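Local coordinates for periplasmic binding protein (Thermotoga lettingae TMO, PDB 4RY8) that probably serves as the solute-binding component of a sugar transporter, holding 5-methylthioribose in the cleft between its two lobes, at residues D56-I68 with I77-I89. Sequence-based numbering, arbitrary orientation.
Sequences DMARMVTMIENFI and IDHGRPDPLMPKI. With SR1 (5-S-methyl-5-thio-alpha-D-ribofuranose), chain G.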
loop_
_atom_site.group_PDB
_atom_site.type_symbol
_atom_site.label_atom_id
_atom_site.label_comp_id
_atom_site.label_asym_id
_atom_site.label_seq_id
_atom_site.Cartn_x
_atom_site.Cartn_y
_atom_site.Cartn_z
ATOM N N ASP C 56 -23.289 10.199 18.830
ATOM C CA ASP C 56 -24.754 10.234 18.638
ATOM C C ASP C 56 -25.107 10.813 17.254
ATOM O O ASP C 56 -25.070 12.040 17.029
ATOM C CB ASP C 56 -25.387 11.048 19.763
ATOM C CG ASP C 56 -26.928 10.938 19.800
ATOM O OD1 ASP C 56 -27.579 11.089 18.757
ATOM O OD2 ASP C 56 -27.477 10.733 20.887
ATOM N N MET C 57 -25.456 9.931 16.322
ATOM C CA MET C 57 -25.697 10.369 14.953
ATOM C C MET C 57 -26.833 11.400 14.878
ATOM O O MET C 57 -26.741 12.358 14.100
ATOM C CB MET C 57 -25.953 9.180 13.994
ATOM C CG MET C 57 -24.699 8.423 13.533
ATOM S SD MET C 57 -23.325 9.389 12.789
ATOM C CE MET C 57 -24.288 10.438 11.792
ATOM N N ALA C 58 -27.874 11.243 15.701
ATOM C CA ALA C 58 -29.016 12.180 15.669
ATOM C C ALA C 58 -28.578 13.558 16.132
ATOM O O ALA C 58 -29.008 14.560 15.577
ATOM C CB ALA C 58 -30.173 11.679 16.534
ATOM N N ARG C 59 -27.721 13.598 17.144
ATOM C CA ARG C 59 -27.103 14.858 17.573
ATOM C C ARG C 59 -26.243 15.438 16.458
ATOM O O ARG C 59 -26.226 16.661 16.272
ATOM C CB ARG C 59 -26.268 14.700 18.855
ATOM N N MET C 60 -25.550 14.565 15.705
ATOM C CA MET C 60 -24.675 15.013 14.601
ATOM C C MET C 60 -25.439 15.761 13.496
ATOM O O MET C 60 -25.027 16.849 13.070
ATOM C CB MET C 60 -23.845 13.835 14.006
ATOM C CG MET C 60 -22.446 14.236 13.509
ATOM S SD MET C 60 -21.456 12.893 12.845
ATOM C CE MET C 60 -20.071 13.892 12.218
ATOM N N VAL C 61 -26.552 15.189 13.068
ATOM C CA VAL C 61 -27.455 15.807 12.103
ATOM C C VAL C 61 -27.973 17.181 12.545
ATOM O O VAL C 61 -27.937 18.127 11.749
ATOM C CB VAL C 61 -28.651 14.862 11.831
ATOM C CG1 VAL C 61 -29.785 15.551 11.049
ATOM C CG2 VAL C 61 -28.176 13.626 11.106
ATOM N N THR C 62 -28.456 17.303 13.793
ATOM C CA THR C 62 -28.876 18.616 14.347
ATOM C C THR C 62 -27.731 19.639 14.397
ATOM O O THR C 62 -27.940 20.829 14.176
ATOM C CB THR C 62 -29.469 18.513 15.787
ATOM O OG1 THR C 62 -28.413 18.473 16.760
ATOM C CG2 THR C 62 -30.319 17.295 15.957
ATOM N N MET C 63 -26.521 19.191 14.705
ATOM C CA MET C 63 -25.379 20.116 14.715
ATOM C C MET C 63 -25.105 20.662 13.310
ATOM O O MET C 63 -24.803 21.846 13.141
ATOM C CB MET C 63 -24.127 19.449 15.306
ATOM C CG MET C 63 -24.241 19.131 16.787
ATOM S SD MET C 63 -23.022 18.022 17.507
ATOM C CE MET C 63 -23.324 18.348 19.241
ATOM N N ILE C 64 -25.209 19.803 12.301
ATOM C CA ILE C 64 -24.907 20.224 10.939
ATOM C C ILE C 64 -25.964 21.224 10.516
ATOM O O ILE C 64 -25.675 22.298 10.020
ATOM C CB ILE C 64 -24.827 19.020 9.970
ATOM C CG1 ILE C 64 -23.541 18.228 10.246
ATOM C CG2 ILE C 64 -24.870 19.494 8.514
ATOM C CD1 ILE C 64 -23.535 16.838 9.669
ATOM N N GLU C 65 -27.204 20.855 10.765
ATOM C CA GLU C 65 -28.353 21.716 10.567
ATOM C C GLU C 65 -28.226 23.073 11.285
ATOM O O GLU C 65 -28.556 24.103 10.692
ATOM C CB GLU C 65 -29.603 20.908 10.956
ATOM C CG GLU C 65 -30.828 21.627 11.442
ATOM C CD GLU C 65 -31.766 20.639 12.135
ATOM O OE1 GLU C 65 -32.506 21.061 13.044
ATOM O OE2 GLU C 65 -31.742 19.426 11.798
ATOM N N ASN C 66 -27.724 23.102 12.522
ATOM C CA ASN C 66 -27.538 24.404 13.201
ATOM C C ASN C 66 -26.580 25.238 12.374
ATOM O O ASN C 66 -26.820 26.422 12.169
ATOM C CB ASN C 66 -26.968 24.263 14.631
ATOM C CG ASN C 66 -27.919 23.540 15.578
ATOM O OD1 ASN C 66 -27.517 23.054 16.643
ATOM N ND2 ASN C 66 -29.184 23.450 15.183
ATOM N N PHE C 67 -25.503 24.623 11.883
ATOM C CA PHE C 67 -24.521 25.393 11.113
ATOM C C PHE C 67 -25.063 25.845 9.753
ATOM O O PHE C 67 -24.691 26.930 9.260
ATOM C CB PHE C 67 -23.189 24.647 11.013
ATOM C CG PHE C 67 -22.449 24.594 12.319
ATOM C CD1 PHE C 67 -22.168 25.765 13.015
ATOM C CD2 PHE C 67 -22.062 23.385 12.875
ATOM C CE1 PHE C 67 -21.500 25.733 14.222
ATOM C CE2 PHE C 67 -21.395 23.344 14.085
ATOM C CZ PHE C 67 -21.124 24.518 14.760
ATOM N N ILE C 68 -25.958 25.042 9.162
ATOM C CA ILE C 68 -26.635 25.436 7.911
ATOM C C ILE C 68 -27.470 26.697 8.143
ATOM O O ILE C 68 -27.306 27.712 7.441
ATOM C CB ILE C 68 -27.498 24.297 7.316
ATOM C CG1 ILE C 68 -26.586 23.215 6.749
ATOM C CG2 ILE C 68 -28.370 24.830 6.194
ATOM C CD1 ILE C 68 -27.255 21.905 6.373
ATOM N N ILE C 77 -16.971 18.051 7.874
ATOM C CA ILE C 77 -17.533 16.865 8.464
ATOM C C ILE C 77 -16.459 15.810 8.773
ATOM O O ILE C 77 -15.815 15.223 7.886
ATOM C CB ILE C 77 -18.657 16.316 7.625
ATOM C CG1 ILE C 77 -19.682 17.434 7.414
ATOM C CG2 ILE C 77 -19.287 15.139 8.352
ATOM C CD1 ILE C 77 -20.868 17.017 6.614
ATOM N N ASP C 78 -16.310 15.561 10.070
ATOM C CA ASP C 78 -15.314 14.689 10.610
ATOM C C ASP C 78 -15.929 13.382 11.114
ATOM O O ASP C 78 -16.621 13.394 12.117
ATOM C CB ASP C 78 -14.691 15.439 11.760
ATOM C CG ASP C 78 -13.391 14.894 12.147
ATOM O OD1 ASP C 78 -13.390 13.691 12.435
ATOM O OD2 ASP C 78 -12.393 15.664 12.135
ATOM N N HIS C 79 -15.595 12.279 10.453
ATOM C CA HIS C 79 -16.191 10.979 10.676
ATOM C C HIS C 79 -17.695 11.040 10.357
ATOM O O HIS C 79 -18.126 11.841 9.516
ATOM C CB HIS C 79 -15.874 10.437 12.060
ATOM C CG HIS C 79 -14.431 10.144 12.265
ATOM N ND1 HIS C 79 -13.466 11.102 12.095
ATOM C CD2 HIS C 79 -13.782 9.009 12.610
ATOM C CE1 HIS C 79 -12.283 10.579 12.326
ATOM N NE2 HIS C 79 -12.437 9.313 12.643
ATOM N N GLY C 80 -18.481 10.204 11.026
ATOM C CA GLY C 80 -19.908 10.118 10.785
ATOM C C GLY C 80 -20.135 9.005 9.796
ATOM O O GLY C 80 -19.208 8.390 9.357
ATOM N N ARG C 81 -21.385 8.753 9.405
ATOM C CA ARG C 81 -21.660 7.748 8.377
ATOM C C ARG C 81 -22.485 8.354 7.268
ATOM O O ARG C 81 -23.199 9.314 7.498
ATOM C CB ARG C 81 -22.348 6.557 8.999
ATOM C CG ARG C 81 -21.361 5.828 9.881
ATOM C CD ARG C 81 -22.004 4.642 10.541
ATOM N NE ARG C 81 -22.635 5.008 11.788
ATOM C CZ ARG C 81 -23.920 5.279 11.963
ATOM N NH1 ARG C 81 -24.347 5.564 13.183
ATOM N NH2 ARG C 81 -24.785 5.258 10.954
ATOM N N PRO C 82 -22.347 7.835 6.048
ATOM C CA PRO C 82 -22.915 8.597 4.964
ATOM C C PRO C 82 -24.417 8.529 4.963
ATOM O O PRO C 82 -25.048 9.486 4.562
ATOM C CB PRO C 82 -22.353 7.945 3.687
ATOM C CG PRO C 82 -21.546 6.776 4.110
ATOM C CD PRO C 82 -21.554 6.679 5.608
ATOM N N ASP C 83 -25.002 7.409 5.359
ATOM C CA ASP C 83 -26.440 7.351 5.166
ATOM C C ASP C 83 -27.126 8.429 5.991
ATOM O O ASP C 83 -27.893 9.232 5.456
ATOM C CB ASP C 83 -27.046 5.998 5.434
ATOM C CG ASP C 83 -28.533 6.102 5.664
ATOM O OD1 ASP C 83 -29.308 6.128 4.684
ATOM O OD2 ASP C 83 -28.930 6.211 6.838
ATOM N N PRO C 84 -26.838 8.490 7.305
ATOM C CA PRO C 84 -27.554 9.542 8.076
ATOM C C PRO C 84 -27.236 10.982 7.584
ATOM O O PRO C 84 -28.093 11.831 7.537
ATOM C CB PRO C 84 -27.045 9.328 9.503
ATOM C CG PRO C 84 -26.588 7.906 9.530
ATOM C CD PRO C 84 -26.075 7.568 8.158
ATOM N N LEU C 85 -26.007 11.221 7.184
ATOM C CA LEU C 85 -25.535 12.586 6.905
ATOM C C LEU C 85 -25.733 13.134 5.470
ATOM O O LEU C 85 -25.706 14.359 5.266
ATOM C CB LEU C 85 -24.059 12.669 7.272
ATOM C CG LEU C 85 -23.663 12.333 8.715
ATOM C CD1 LEU C 85 -22.193 12.641 8.962
ATOM C CD2 LEU C 85 -24.518 13.077 9.717
ATOM N N MET C 86 -25.951 12.252 4.496
ATOM C CA MET C 86 -25.923 12.622 3.069
ATOM C C MET C 86 -26.862 13.776 2.725
ATOM O O MET C 86 -26.450 14.661 1.988
ATOM C CB MET C 86 -26.240 11.406 2.159
ATOM C CG MET C 86 -25.376 11.226 0.908
ATOM S SD MET C 86 -23.618 11.644 1.041
ATOM C CE MET C 86 -23.722 13.273 0.319
ATOM N N PRO C 87 -28.111 13.768 3.244
ATOM C CA PRO C 87 -29.067 14.839 2.898
ATOM C C PRO C 87 -28.725 16.209 3.502
ATOM O O PRO C 87 -28.976 17.245 2.889
ATOM C CB PRO C 87 -30.415 14.315 3.450
ATOM C CG PRO C 87 -30.225 12.848 3.652
ATOM C CD PRO C 87 -28.772 12.677 3.994
ATOM N N LYS C 88 -28.186 16.211 4.710
ATOM C CA LYS C 88 -27.664 17.427 5.318
ATOM C C LYS C 88 -26.494 17.993 4.491
ATOM O O LYS C 88 -26.439 19.192 4.275
ATOM C CB LYS C 88 -27.219 17.164 6.761
ATOM C CG LYS C 88 -28.368 16.818 7.701
ATOM C CD LYS C 88 -29.196 18.053 8.024
ATOM C CE LYS C 88 -30.671 17.864 7.705
ATOM N NZ LYS C 88 -31.255 19.167 7.267
ATOM N N ILE C 89 -25.620 17.118 3.995
ATOM C CA ILE C 89 -24.495 17.524 3.139
ATOM C C ILE C 89 -25.013 18.119 1.828
ATOM O O ILE C 89 -24.567 19.190 1.418
ATOM C CB ILE C 89 -23.501 16.361 2.880
ATOM C CG1 ILE C 89 -22.688 16.061 4.127
ATOM C CG2 ILE C 89 -22.489 16.697 1.797
ATOM C CD1 ILE C 89 -21.942 14.743 4.072
HETATM C CS SR1 G . -13.073 5.743 15.801
HETATM S S SR1 G . -12.278 6.023 14.235
HETATM C C5 SR1 G . -10.621 6.202 14.940
HETATM C C4 SR1 G . -9.583 6.476 13.855
HETATM O O4 SR1 G . -9.998 7.630 13.200
HETATM C C1 SR1 G . -8.889 8.510 12.924
HETATM O O1 SR1 G . -8.771 8.604 11.545
HETATM C C2 SR1 G . -7.620 7.928 13.526
HETATM O O2 SR1 G . -6.582 7.492 12.607
HETATM C C3 SR1 G . -8.169 6.774 14.341
HETATM O O3 SR1 G . -7.339 5.628 14.211
#
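Leu85 pushes its side chain as a knob into a hole formed by Met57, Met60, Val61 and Ile64, joining two helices, 57-68 and 82-89, that run nearly parallel, 12° between their axes. Its CD2 faces the Met57 methyl, with Val61 CG2 and Ile64 CD1 around it, while CD1 lies 4.0 Å from Met60 SD.

Met57 is worth following outward. CB lies near Arg81 NH1, and CG and SD lie over the same face of that guanidinium, although the closeness of CG to NH1 is doubtful. SD stands 4.0 Å off the plane of the Arg81 group, nearer its border than its middle. Bends at chi2 and chi3 then fold the chain back, so that CE touches both Pro84 CB and Leu85 CD2; Met57 CE and Leu85 CD2, at 3.4 Å, are tight. Met60 takes the opposite course, extended beyond CG: its SD passes Gly80 CA and its CE ends 3.5 Å from Asp78 O.

Farther along, the aliphatic part of Lys88 lies against Val61 CG1 and Ile64 CG2, and its amino group goes on to a salt bridge with Glu91. Beneath the helices, Ile64 CD1 meets Ile77 CD1 on strand 74-78.

Past that strand the chain turns into the ligand pocket. His79 NE2 donates an almost straight bond to the ring oxygen O4 of 5-methylthioribose (3.0 Å, 170°), in the plane of the imidazole, and ND1 donates to Asp78 OD1, fixing the ring's rotation. An alanine at His79 would strip O4 of this donor and would probably leave Asp78 OD1 without its mate and the sugar less firmly oriented. The arrangement is that of a periplasmic binding protein lobe: parallel beta-alpha-beta units, with a ligand-binding loop at the C-terminal end of a sheet strand.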